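Local coordinates for protein putative phosphatase/phosphodiesterase MPN_349 (Mycoplasma pneumoniae M129, PDB 1T71) that probably hydrolyses phosphate esters, with 2',3'-cyclic nucleotides as possible substrates, using a pair of iron ions held in a calcineurin-like metallophosphoesterase fold, at residues Asp88-Leu93 and Leu104-Leu109; Lys117-Asn122 and Arg148-His153; Gly15-Asn20 and Cys207-Gly212. All coordinates share one frame; numbering follows the deposited sequence.

Contact 1 of 3, residues Asp88-Leu93 and Leu104-Leu109; sequences DLVRPL and LGQGSL
Val90 and Gln106 bring their CA atoms to 5.2 Å where residues 88-93 run past 104-109, the end-to-end directions of the two segments lying 109° apart. One firm backbone bond marks the crossing: Arg91 N donates to Gln106 O at 2.7 Å. Directly after it Gly107, with no side chain to hold the backbones apart, turns a CA hydrogen onto Arg91 O, the CA lying 3.1 Å from that oxygen. The side chain of Arg91 illustrates how one guanidinium can tie two loops together, bonding a carbonyl of each. Its CG takes the position between backbone N and carbonyl carbon (chi1 43°), and a second bend at chi2 (72°) folds the chain across the Gln106 carbonyl, with Gly107 N over one face of the guanidinium. NH2 reaches Gly105 O at 2.8 Å, coming from above the plane of that carbonyl, while NH1 turns back to Pro92 O at 3.1 Å, which lies in the guanidinium plane. Bonded at both of these nitrogens, the group has little freedom to rotate.

In this calcineurin-like fold the contact joins the edges of two sheets: strand 89-90 borders 66-68 in one, and strand 108-112 borders 117-124 in the other. Between them the side chains of Val90 and Leu109 cross at about a right angle, and Val90 CG1 presses on Leu109 CD2 at 3.4 Å, tighter than ordinary van der Waals contact. A water bridges Leu89 O and Gln106 N. Leu93 lays its CB against Gly107 O and also packs on Val140 and Leu144 of helix 137-145. Pro92 points away from 104-109, its side chain about 6 Å from that of the iron ligand His158.

Contact 2 of 3, residues Lys117-Asn122 and Arg148-His153; sequences KIRITN and RDCDLH
Ile118 and Arg119 pair in parallel with Leu152 and His153, at the starts of the two strands of a beta-alpha-beta unit made of strand 117-124, helix 137-145 and strand 152-158, and Lys117 bonds to the loop just before the second strand. Ile118 is in register with Leu152 and Arg119 with His153. The ladder begins at Lys117 O, which accepts from both Asp151 N (2.9 Å) and Leu152 N (3.3 Å), and continues with Arg119 N to Leu152 O at 2.9 Å. Just before the regular strand, a carboxylate replaces a carbonyl: Asp151 OD2 accepts a hydrogen bond from Lys117 N on its anti lone pair, at 2.8 Å and almost straight (175°).

On one face of the sheet Ile118 CG1 meets Leu152 CB at 4.2 Å. The other face is more polar. There the Lys117 chain runs across the Asp149 side chain at about a right angle, and its final bend (chi4 -58°) delivers NZ to the syn side of OD2, a salt bridge of 2.6 Å whose aspartate is poorly ordered. Leu144 of the intervening helix packs on Arg119, Thr121 and His153. Arg119 stretches out alongside His153, its guanidinium turned 74° from the ring plane instead of stacked on it. Over one face of the imidazole lies a methylene, Arg119 CD, in a CH-pi contact 3.9 Å from the centroid of the His153 ring.

Contact 3 of 3, residues Gly15-Asn20 and Cys207-Gly212; sequences GKAGRN and CGPGFG
Gly18 and Gly208 meet backbone to backbone where the first helix of the metallophosphoesterase fold, 15-23, lies against the loop that leaves strand 206-207. The packing is tightest here, with 3.4 Å between the CA atoms of Gly18 and Gly208. The approach rests on Gly18, which puts no side chain between helix and loop, and its CA comes within 3.1 Å of Cys207 O in a CA-H...O contact. No conventional hydrogen bond links the segments. Cys207 pairs instead with strand 12-13, its backbone bonding Asp12 and Tyr14, and Gly15 bonds Asn44. Asp12 and Asn44 bind iron, and Gly208 is about 10 Å from a bound iron ion.

Away from this point the contact thins. Lys16 points from the loop into solvent, and on the other segment the exposed Phe211 lies well beyond the helix, its ring edge-to-face with Tyr272. Arg19, on the side of the helix turned from the loop, sends NH2 to Thr45 O. Ala17 carries the side-chain part of the contact: its CB rests on the start of the proline, 3.7 Å from Pro209 N and 4.1 Å from Pro209 CD.

From the N terminus, contact 3 opens first, at the helix beginning near Gly15, and is not closed until residues 207-212, so most of the chain forms its loop. Contacts 1 and 2 are both nested inside that loop and follow one another in series: 88-93 closes on 104-109 before 117-122 opens toward 148-153. Those two touch: Ser108 OG and Thr121 OG1, on the neighbouring strands 108-112 and 117-124, probably share a hydrogen bond, and Leu93 N probably bonds Asn122 O. Contact 1 joins the two large sheets, contact 2 pairs neighbouring strands within one of them, and contact 3, on the opposite side of the chain's centre, joins helix 15-23 to the late loop.

Contact 1 of 3, residues Asp88-Leu93 and Leu104-Leu109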
ATOM      1  N   ASP A  88       9.885  -4.438 -10.971  1.00 28.12           N
ATOM      2  CA  ASP A  88       9.791  -3.539  -9.824  1.00 27.04           C
ATOM      3  C   ASP A  88       8.425  -3.604  -9.148  1.00 26.46           C
ATOM      4  O   ASP A  88       8.009  -2.650  -8.492  1.00 24.96           O
ATOM      5  CB  ASP A  88      10.072  -2.103 -10.266  1.00 32.42           C
ATOM      6  CG  ASP A  88       9.358  -1.744 -11.554  1.00 34.58           C
ATOM      7  OD1 ASP A  88       8.337  -2.391 -11.863  1.00 34.71           O
ATOM      8  OD2 ASP A  88       9.811  -0.815 -12.256  1.00 36.23           O
ATOM      9  N   LEU A  89       7.747  -4.739  -9.304  1.00 26.76           N
ATOM     10  CA  LEU A  89       6.416  -4.941  -8.738  1.00 26.53           C
ATOM     11  C   LEU A  89       6.395  -6.188  -7.860  1.00 26.91           C
ATOM     12  O   LEU A  89       6.788  -7.270  -8.302  1.00 28.11           O
ATOM     13  CB  LEU A  89       5.413  -5.097  -9.889  1.00 31.28           C
ATOM     14  CG  LEU A  89       3.915  -5.413  -9.781  1.00 33.69           C
ATOM     15  CD1 LEU A  89       3.612  -6.239  -8.546  1.00 33.74           C
ATOM     16  CD2 LEU A  89       3.120  -4.118  -9.791  1.00 33.25           C
ATOM     17  N   VAL A  90       5.926  -6.044  -6.624  1.00 22.22           N
ATOM     18  CA  VAL A  90       5.847  -7.179  -5.714  1.00 23.23           C
ATOM     19  C   VAL A  90       4.398  -7.462  -5.311  1.00 23.06           C
ATOM     20  O   VAL A  90       3.640  -6.549  -4.974  1.00 23.29           O
ATOM     21  CB  VAL A  90       6.688  -6.938  -4.426  1.00 37.71           C
ATOM     22  CG1 VAL A  90       8.122  -6.579  -4.797  1.00 40.37           C
ATOM     23  CG2 VAL A  90       6.080  -5.819  -3.602  1.00 40.62           C
ATOM     24  N   ARG A  91       4.018  -8.733  -5.354  1.00 22.05           N
ATOM     25  CA  ARG A  91       2.673  -9.135  -4.981  1.00 23.55           C
ATOM     26  C   ARG A  91       2.747  -9.909  -3.672  1.00 23.07           C
ATOM     27  O   ARG A  91       3.834 -10.166  -3.159  1.00 25.29           O
ATOM     28  CB  ARG A  91       2.044  -9.982  -6.100  1.00 25.42           C
ATOM     29  CG  ARG A  91       2.954 -11.028  -6.729  1.00 22.46           C
ATOM     30  CD  ARG A  91       3.222 -12.207  -5.805  1.00 24.15           C
ATOM     31  NE  ARG A  91       3.970 -13.254  -6.497  1.00 25.56           N
ATOM     32  CZ  ARG A  91       4.250 -14.452  -5.985  1.00 26.68           C
ATOM     33  NH1 ARG A  91       3.847 -14.772  -4.760  1.00 26.38           N
ATOM     34  NH2 ARG A  91       4.938 -15.332  -6.700  1.00 25.25           N
ATOM     35  N   PRO A  92       1.597 -10.282  -3.101  1.00 25.19           N
ATOM     36  CA  PRO A  92       1.651 -11.028  -1.835  1.00 26.67           C
ATOM     37  C   PRO A  92       2.439 -12.350  -1.947  1.00 27.76           C
ATOM     38  O   PRO A  92       2.128 -13.200  -2.781  1.00 26.64           O
ATOM     39  CB  PRO A  92       0.175 -11.242  -1.505  1.00 24.61           C
ATOM     40  CG  PRO A  92      -0.489 -10.025  -2.132  1.00 23.56           C
ATOM     41  CD  PRO A  92       0.208  -9.947  -3.463  1.00 23.44           C
ATOM     42  N   LEU A  93       3.459 -12.503  -1.102  1.00 27.04           N
ATOM     43  CA  LEU A  93       4.318 -13.695  -1.078  1.00 27.79           C
ATOM     44  C   LEU A  93       3.572 -14.893  -0.507  1.00 28.84           C
ATOM     45  O   LEU A  93       3.780 -16.040  -0.899  1.00 28.66           O
ATOM     46  CB  LEU A  93       5.551 -13.411  -0.205  1.00 24.33           C
ATOM     47  CG  LEU A  93       6.563 -14.535   0.046  1.00 25.42           C
ATOM     48  CD1 LEU A  93       7.210 -14.965  -1.268  1.00 25.04           C
ATOM     49  CD2 LEU A  93       7.632 -14.034   1.008  1.00 23.79           C
ATOM     50  N   LEU A 104       3.021 -16.493  -9.970  1.00 34.54           N
ATOM     51  CA  LEU A 104       3.016 -15.459 -11.001  1.00 34.83           C
ATOM     52  C   LEU A 104       3.674 -14.191 -10.448  1.00 35.91           C
ATOM     53  O   LEU A 104       3.022 -13.383  -9.781  1.00 41.53           O
ATOM     54  CB  LEU A 104       1.576 -15.147 -11.414  1.00 31.25           C
ATOM     55  CG  LEU A 104       1.256 -14.281 -12.638  1.00 33.84           C
ATOM     56  CD1 LEU A 104       0.127 -13.339 -12.262  1.00 29.15           C
ATOM     57  CD2 LEU A 104       2.478 -13.498 -13.112  1.00 30.69           C
ATOM     58  N   GLY A 105       4.967 -14.018 -10.713  1.00 31.95           N
ATOM     59  CA  GLY A 105       5.660 -12.837 -10.226  1.00 28.72           C
ATOM     60  C   GLY A 105       6.418 -13.017  -8.921  1.00 26.77           C
ATOM     61  O   GLY A 105       6.667 -14.143  -8.497  1.00 27.58           O
ATOM     62  N   GLN A 106       6.769 -11.899  -8.284  1.00 32.03           N
ATOM     63  CA  GLN A 106       7.535 -11.888  -7.027  1.00 31.23           C
ATOM     64  C   GLN A 106       6.718 -11.550  -5.782  1.00 29.97           C
ATOM     65  O   GLN A 106       5.863 -10.667  -5.815  1.00 28.23           O
ATOM     66  CB  GLN A 106       8.634 -10.821  -7.058  1.00 38.11           C
ATOM     67  CG  GLN A 106       9.426 -10.657  -8.321  1.00 39.60           C
ATOM     68  CD  GLN A 106      10.345  -9.454  -8.238  1.00 37.45           C
ATOM     69  OE1 GLN A 106       9.910  -8.306  -8.374  1.00 37.51           O
ATOM     70  NE2 GLN A 106      11.621  -9.709  -7.988  1.00 39.17           N
ATOM     71  N   GLY A 107       7.038 -12.215  -4.675  1.00 32.17           N
ATOM     72  CA  GLY A 107       6.384 -11.931  -3.408  1.00 31.30           C
ATOM     73  C   GLY A 107       7.345 -11.088  -2.570  1.00 31.53           C
ATOM     74  O   GLY A 107       6.989 -10.534  -1.522  1.00 31.34           O
ATOM     75  N   SER A 108       8.581 -10.990  -3.046  1.00 26.13           N
ATOM     76  CA  SER A 108       9.620 -10.211  -2.380  1.00 27.13           C
ATOM     77  C   SER A 108      10.734  -9.976  -3.398  1.00 27.90           C
ATOM     78  O   SER A 108      10.994 -10.833  -4.240  1.00 28.27           O
ATOM     79  CB  SER A 108      10.172 -10.982  -1.176  1.00 26.30           C
ATOM     80  OG  SER A 108      11.191 -10.254  -0.518  1.00 25.20           O
ATOM     81  N   LEU A 109      11.376  -8.815  -3.342  1.00 29.81           N
ATOM     82  CA  LEU A 109      12.462  -8.533  -4.276  1.00 31.48           C
ATOM     83  C   LEU A 109      13.614  -7.820  -3.597  1.00 32.61           C
ATOM     84  O   LEU A 109      13.449  -7.212  -2.539  1.00 30.95           O
ATOM     85  CB  LEU A 109      11.964  -7.709  -5.471  1.00 32.31           C
ATOM     86  CG  LEU A 109      11.517  -6.255  -5.325  1.00 34.78           C
ATOM     87  CD1 LEU A 109      12.698  -5.354  -5.007  1.00 36.98           C
ATOM     88  CD2 LEU A 109      10.879  -5.814  -6.632  1.00 34.47           C
TER
HETATM   89  O   HOH W   1       5.900  -9.590  -9.023  1.00 38.96           O

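Contact 2 of 3, residues Lys117-Asn122 and Arg148-His153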
ATOM      1  N   LYS A 117      21.743  -3.379   0.330  1.00 39.80           N
ATOM      2  CA  LYS A 117      20.932  -4.429  -0.269  1.00 39.57           C
ATOM      3  C   LYS A 117      19.549  -4.234   0.346  1.00 38.56           C
ATOM      4  O   LYS A 117      19.346  -4.486   1.539  1.00 38.46           O
ATOM      5  CB  LYS A 117      21.490  -5.802   0.104  1.00 57.64           C
ATOM      6  CG  LYS A 117      21.274  -6.877  -0.943  1.00 62.50           C
ATOM      7  CD  LYS A 117      21.896  -8.195  -0.504  1.00 66.02           C
ATOM      8  CE  LYS A 117      21.945  -9.199  -1.653  1.00 68.93           C
ATOM      9  NZ  LYS A 117      20.597  -9.493  -2.223  1.00 70.54           N
ATOM     10  N   ILE A 118      18.604  -3.771  -0.465  1.00 40.75           N
ATOM     11  CA  ILE A 118      17.252  -3.504   0.009  1.00 38.30           C
ATOM     12  C   ILE A 118      16.223  -4.535  -0.438  1.00 36.76           C
ATOM     13  O   ILE A 118      16.163  -4.908  -1.611  1.00 36.01           O
ATOM     14  CB  ILE A 118      16.790  -2.112  -0.453  1.00 37.89           C
ATOM     15  CG1 ILE A 118      17.811  -1.060  -0.005  1.00 37.99           C
ATOM     16  CG2 ILE A 118      15.406  -1.804   0.117  1.00 38.21           C
ATOM     17  CD1 ILE A 118      17.499   0.350  -0.481  1.00 37.38           C
ATOM     18  N   ARG A 119      15.405  -4.981   0.508  1.00 32.70           N
ATOM     19  CA  ARG A 119      14.374  -5.964   0.219  1.00 30.83           C
ATOM     20  C   ARG A 119      12.974  -5.384   0.427  1.00 29.28           C
ATOM     21  O   ARG A 119      12.732  -4.650   1.386  1.00 28.52           O
ATOM     22  CB  ARG A 119      14.565  -7.179   1.120  1.00 34.60           C
ATOM     23  CG  ARG A 119      13.931  -8.442   0.600  1.00 35.16           C
ATOM     24  CD  ARG A 119      14.287  -9.643   1.463  1.00 38.32           C
ATOM     25  NE  ARG A 119      13.918 -10.882   0.792  1.00 44.39           N
ATOM     26  CZ  ARG A 119      14.730 -11.583   0.008  1.00 44.64           C
ATOM     27  NH1 ARG A 119      15.973 -11.179  -0.200  1.00 44.53           N
ATOM     28  NH2 ARG A 119      14.286 -12.682  -0.582  1.00 47.47           N
ATOM     29  N   ILE A 120      12.063  -5.685  -0.494  1.00 28.74           N
ATOM     30  CA  ILE A 120      10.684  -5.222  -0.377  1.00 27.31           C
ATOM     31  C   ILE A 120       9.796  -6.453  -0.416  1.00 26.62           C
ATOM     32  O   ILE A 120       9.843  -7.233  -1.374  1.00 26.13           O
ATOM     33  CB  ILE A 120      10.269  -4.277  -1.532  1.00 26.47           C
ATOM     34  CG1 ILE A 120      11.107  -2.998  -1.503  1.00 24.99           C
ATOM     35  CG2 ILE A 120       8.785  -3.919  -1.393  1.00 23.36           C
ATOM     36  CD1 ILE A 120      10.778  -2.023  -2.634  1.00 22.81           C
ATOM     37  N   THR A 121       8.998  -6.627   0.633  1.00 24.80           N
ATOM     38  CA  THR A 121       8.106  -7.772   0.757  1.00 24.47           C
ATOM     39  C   THR A 121       6.659  -7.330   0.979  1.00 25.18           C
ATOM     40  O   THR A 121       6.391  -6.372   1.709  1.00 24.53           O
ATOM     41  CB  THR A 121       8.550  -8.675   1.928  1.00 26.70           C
ATOM     42  OG1 THR A 121       9.897  -9.103   1.704  1.00 26.46           O
ATOM     43  CG2 THR A 121       7.651  -9.901   2.044  1.00 25.13           C
ATOM     44  N   ASN A 122       5.738  -8.051   0.348  1.00 25.87           N
ATOM     45  CA  ASN A 122       4.304  -7.782   0.421  1.00 25.41           C
ATOM     46  C   ASN A 122       3.634  -9.057   0.933  1.00 24.74           C
ATOM     47  O   ASN A 122       3.930 -10.151   0.459  1.00 25.69           O
ATOM     48  CB  ASN A 122       3.795  -7.403  -0.986  1.00 24.64           C
ATOM     49  CG  ASN A 122       2.296  -7.079  -1.029  1.00 27.54           C
ATOM     50  OD1 ASN A 122       1.724  -6.517  -0.080  1.00 26.86           O
ATOM     51  ND2 ASN A 122       1.661  -7.405  -2.155  1.00 21.43           N
ATOM     52  N   ARG A 148      18.431 -14.357   5.912  1.00 79.51           N
ATOM     53  CA  ARG A 148      19.409 -13.302   6.178  1.00 81.36           C
ATOM     54  C   ARG A 148      20.133 -12.654   4.998  1.00 80.67           C
ATOM     55  O   ARG A 148      21.364 -12.578   4.993  1.00 80.78           O
ATOM     56  CB  ARG A 148      20.470 -13.825   7.147  1.00108.15           C
ATOM     57  CG  ARG A 148      19.925 -14.463   8.406  1.00112.21           C
ATOM     58  CD  ARG A 148      19.104 -13.485   9.228  1.00115.35           C
ATOM     59  NE  ARG A 148      19.012 -13.919  10.620  1.00119.14           N
ATOM     60  CZ  ARG A 148      20.057 -14.017  11.438  1.00120.50           C
ATOM     61  NH1 ARG A 148      21.275 -13.709  11.006  1.00120.92           N
ATOM     62  NH2 ARG A 148      19.888 -14.431  12.686  1.00120.80           N
ATOM     63  N   ASP A 149      19.397 -12.166   4.007  1.00 90.08           N
ATOM     64  CA  ASP A 149      20.066 -11.525   2.880  1.00 89.55           C
ATOM     65  C   ASP A 149      19.563 -10.121   2.564  1.00 87.35           C
ATOM     66  O   ASP A 149      18.874  -9.912   1.558  1.00 88.01           O
ATOM     67  CB  ASP A 149      19.949 -12.371   1.614  1.00120.34           C
ATOM     68  CG  ASP A 149      20.700 -11.763   0.445  1.00123.22           C
ATOM     69  OD1 ASP A 149      21.948 -11.683   0.520  1.00124.58           O
ATOM     70  OD2 ASP A 149      20.046 -11.352  -0.540  1.00124.03           O
ATOM     71  N   CYS A 150      19.908  -9.164   3.417  1.00 47.10           N
ATOM     72  CA  CYS A 150      19.514  -7.777   3.205  1.00 43.81           C
ATOM     73  C   CYS A 150      19.847  -6.889   4.391  1.00 41.16           C
ATOM     74  O   CYS A 150      19.831  -7.329   5.541  1.00 40.38           O
ATOM     75  CB  CYS A 150      18.015  -7.677   2.886  1.00 53.66           C
ATOM     76  SG  CYS A 150      16.919  -8.479   4.079  1.00 54.57           S
ATOM     77  N   ASP A 151      20.171  -5.635   4.092  1.00 54.43           N
ATOM     78  CA  ASP A 151      20.501  -4.654   5.113  1.00 52.33           C
ATOM     79  C   ASP A 151      19.202  -3.987   5.537  1.00 50.38           C
ATOM     80  O   ASP A 151      18.961  -3.760   6.724  1.00 51.15           O
ATOM     81  CB  ASP A 151      21.464  -3.611   4.546  1.00 57.35           C
ATOM     82  CG  ASP A 151      22.726  -4.233   3.980  1.00 58.51           C
ATOM     83  OD1 ASP A 151      23.443  -4.920   4.741  1.00 59.05           O
ATOM     84  OD2 ASP A 151      23.001  -4.035   2.776  1.00 58.28           O
ATOM     85  N   LEU A 152      18.370  -3.672   4.548  1.00 40.62           N
ATOM     86  CA  LEU A 152      17.079  -3.049   4.800  1.00 36.71           C
ATOM     87  C   LEU A 152      15.975  -3.976   4.299  1.00 33.96           C
ATOM     88  O   LEU A 152      16.109  -4.622   3.259  1.00 33.22           O
ATOM     89  CB  LEU A 152      16.989  -1.693   4.098  1.00 37.60           C
ATOM     90  CG  LEU A 152      18.123  -0.702   4.374  1.00 39.34           C
ATOM     91  CD1 LEU A 152      17.714   0.679   3.880  1.00 40.97           C
ATOM     92  CD2 LEU A 152      18.424  -0.659   5.863  1.00 42.78           C
ATOM     93  N   HIS A 153      14.884  -4.042   5.051  1.00 35.53           N
ATOM     94  CA  HIS A 153      13.764  -4.896   4.684  1.00 33.01           C
ATOM     95  C   HIS A 153      12.490  -4.096   4.908  1.00 31.14           C
ATOM     96  O   HIS A 153      12.145  -3.784   6.047  1.00 29.35           O
ATOM     97  CB  HIS A 153      13.756  -6.150   5.559  1.00 28.19           C
ATOM     98  CG  HIS A 153      12.989  -7.295   4.976  1.00 26.60           C
ATOM     99  ND1 HIS A 153      12.031  -7.132   3.996  1.00 26.93           N
ATOM    100  CD2 HIS A 153      13.017  -8.619   5.256  1.00 26.30           C
ATOM    101  CE1 HIS A 153      11.505  -8.306   3.698  1.00 23.32           C
ATOM    102  NE2 HIS A 153      12.085  -9.225   4.448  1.00 28.38           N
TER

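Contact 3 of 3, residues Gly15-Asn20 and Cys207-Gly212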
ATOM      1  N   GLY A  15      -8.315   4.333  -8.189  1.00 22.12           N
ATOM      2  CA  GLY A  15      -8.944   5.009  -9.311  1.00 22.85           C
ATOM      3  C   GLY A  15      -8.261   6.228  -9.902  1.00 24.46           C
ATOM      4  O   GLY A  15      -7.091   6.510  -9.635  1.00 23.14           O
ATOM      5  N   LYS A  16      -9.015   6.958 -10.717  1.00 26.00           N
ATOM      6  CA  LYS A  16      -8.508   8.154 -11.378  1.00 26.45           C
ATOM      7  C   LYS A  16      -8.134   9.218 -10.354  1.00 24.98           C
ATOM      8  O   LYS A  16      -7.130   9.914 -10.507  1.00 24.10           O
ATOM      9  CB  LYS A  16      -9.567   8.714 -12.337  1.00 35.21           C
ATOM     10  CG  LYS A  16      -9.083   9.891 -13.171  1.00 40.88           C
ATOM     11  CD  LYS A  16     -10.176  10.434 -14.091  1.00 43.56           C
ATOM     12  CE  LYS A  16     -10.775   9.346 -14.990  1.00 48.68           C
ATOM     13  NZ  LYS A  16      -9.782   8.681 -15.892  1.00 50.45           N
ATOM     14  N   ALA A  17      -8.937   9.341  -9.304  1.00 22.80           N
ATOM     15  CA  ALA A  17      -8.662  10.341  -8.283  1.00 22.43           C
ATOM     16  C   ALA A  17      -7.305  10.095  -7.626  1.00 22.28           C
ATOM     17  O   ALA A  17      -6.544  11.030  -7.389  1.00 22.18           O
ATOM     18  CB  ALA A  17      -9.757  10.338  -7.235  1.00 19.11           C
ATOM     19  N   GLY A  18      -7.005   8.837  -7.331  1.00 24.22           N
ATOM     20  CA  GLY A  18      -5.734   8.539  -6.703  1.00 25.00           C
ATOM     21  C   GLY A  18      -4.600   8.801  -7.673  1.00 25.98           C
ATOM     22  O   GLY A  18      -3.583   9.396  -7.319  1.00 24.12           O
ATOM     23  N   ARG A  19      -4.786   8.353  -8.908  1.00 27.38           N
ATOM     24  CA  ARG A  19      -3.778   8.529  -9.946  1.00 29.76           C
ATOM     25  C   ARG A  19      -3.438  10.001 -10.131  1.00 28.34           C
ATOM     26  O   ARG A  19      -2.267  10.372 -10.168  1.00 26.77           O
ATOM     27  CB  ARG A  19      -4.276   7.933 -11.270  1.00 30.39           C
ATOM     28  CG  ARG A  19      -3.461   6.740 -11.745  1.00 34.72           C
ATOM     29  CD  ARG A  19      -4.016   6.145 -13.035  1.00 36.05           C
ATOM     30  NE  ARG A  19      -5.177   5.309 -12.762  1.00 40.67           N
ATOM     31  CZ  ARG A  19      -6.406   5.552 -13.198  1.00 37.76           C
ATOM     32  NH1 ARG A  19      -6.654   6.617 -13.944  1.00 36.55           N
ATOM     33  NH2 ARG A  19      -7.388   4.725 -12.876  1.00 37.96           N
ATOM     34  N   ASN A  20      -4.467  10.836 -10.231  1.00 27.10           N
ATOM     35  CA  ASN A  20      -4.271  12.267 -10.429  1.00 28.12           C
ATOM     36  C   ASN A  20      -3.621  13.034  -9.286  1.00 27.83           C
ATOM     37  O   ASN A  20      -2.763  13.885  -9.522  1.00 27.32           O
ATOM     38  CB  ASN A  20      -5.602  12.925 -10.793  1.00 38.15           C
ATOM     39  CG  ASN A  20      -6.023  12.616 -12.214  1.00 41.60           C
ATOM     40  OD1 ASN A  20      -7.197  12.725 -12.565  1.00 44.45           O
ATOM     41  ND2 ASN A  20      -5.055  12.235 -13.048  1.00 40.83           N
ATOM     42  N   CYS A 207      -4.715   6.554  -1.390  1.00 22.37           N
ATOM     43  CA  CYS A 207      -4.486   7.656  -2.318  1.00 22.77           C
ATOM     44  C   CYS A 207      -5.610   7.467  -3.340  1.00 22.92           C
ATOM     45  O   CYS A 207      -5.506   6.639  -4.244  1.00 21.10           O
ATOM     46  CB  CYS A 207      -3.117   7.541  -2.997  1.00 22.81           C
ATOM     47  SG  CYS A 207      -1.689   7.823  -1.902  1.00 23.60           S
ATOM     48  N   GLY A 208      -6.705   8.201  -3.160  1.00 23.79           N
ATOM     49  CA  GLY A 208      -7.838   8.082  -4.061  1.00 21.53           C
ATOM     50  C   GLY A 208      -8.931   9.087  -3.747  1.00 21.76           C
ATOM     51  O   GLY A 208      -8.627  10.191  -3.298  1.00 22.72           O
ATOM     52  N   PRO A 209     -10.212   8.746  -3.976  1.00 21.04           N
ATOM     53  CA  PRO A 209     -11.320   9.665  -3.696  1.00 21.13           C
ATOM     54  C   PRO A 209     -11.240  10.208  -2.273  1.00 22.74           C
ATOM     55  O   PRO A 209     -10.768   9.515  -1.366  1.00 22.18           O
ATOM     56  CB  PRO A 209     -12.554   8.792  -3.919  1.00 23.89           C
ATOM     57  CG  PRO A 209     -12.098   7.864  -5.004  1.00 23.49           C
ATOM     58  CD  PRO A 209     -10.718   7.477  -4.528  1.00 22.06           C
ATOM     59  N   GLY A 210     -11.703  11.443  -2.084  1.00 23.71           N
ATOM     60  CA  GLY A 210     -11.651  12.060  -0.769  1.00 25.10           C
ATOM     61  C   GLY A 210     -12.938  12.057   0.041  1.00 26.17           C
ATOM     62  O   GLY A 210     -13.738  11.121  -0.032  1.00 24.92           O
ATOM     63  N   PHE A 211     -13.137  13.114   0.826  1.00 28.26           N
ATOM     64  CA  PHE A 211     -14.325  13.219   1.657  1.00 29.53           C
ATOM     65  C   PHE A 211     -15.572  13.330   0.793  1.00 31.30           C
ATOM     66  O   PHE A 211     -15.713  14.256  -0.007  1.00 31.92           O
ATOM     67  CB  PHE A 211     -14.222  14.424   2.599  1.00 26.10           C
ATOM     68  CG  PHE A 211     -15.153  14.338   3.775  1.00 25.50           C
ATOM     69  CD1 PHE A 211     -16.499  14.669   3.642  1.00 25.07           C
ATOM     70  CD2 PHE A 211     -14.695  13.871   5.007  1.00 24.37           C
ATOM     71  CE1 PHE A 211     -17.379  14.534   4.717  1.00 22.14           C
ATOM     72  CE2 PHE A 211     -15.566  13.735   6.086  1.00 23.83           C
ATOM     73  CZ  PHE A 211     -16.911  14.068   5.937  1.00 23.52           C
ATOM     74  N   GLY A 212     -16.483  12.383   0.968  1.00 33.36           N
ATOM     75  CA  GLY A 212     -17.692  12.379   0.169  1.00 32.58           C
ATOM     76  C   GLY A 212     -17.818  11.014  -0.475  1.00 32.75           C
ATOM     77  O   GLY A 212     -18.765  10.743  -1.214  1.00 34.13           O
TER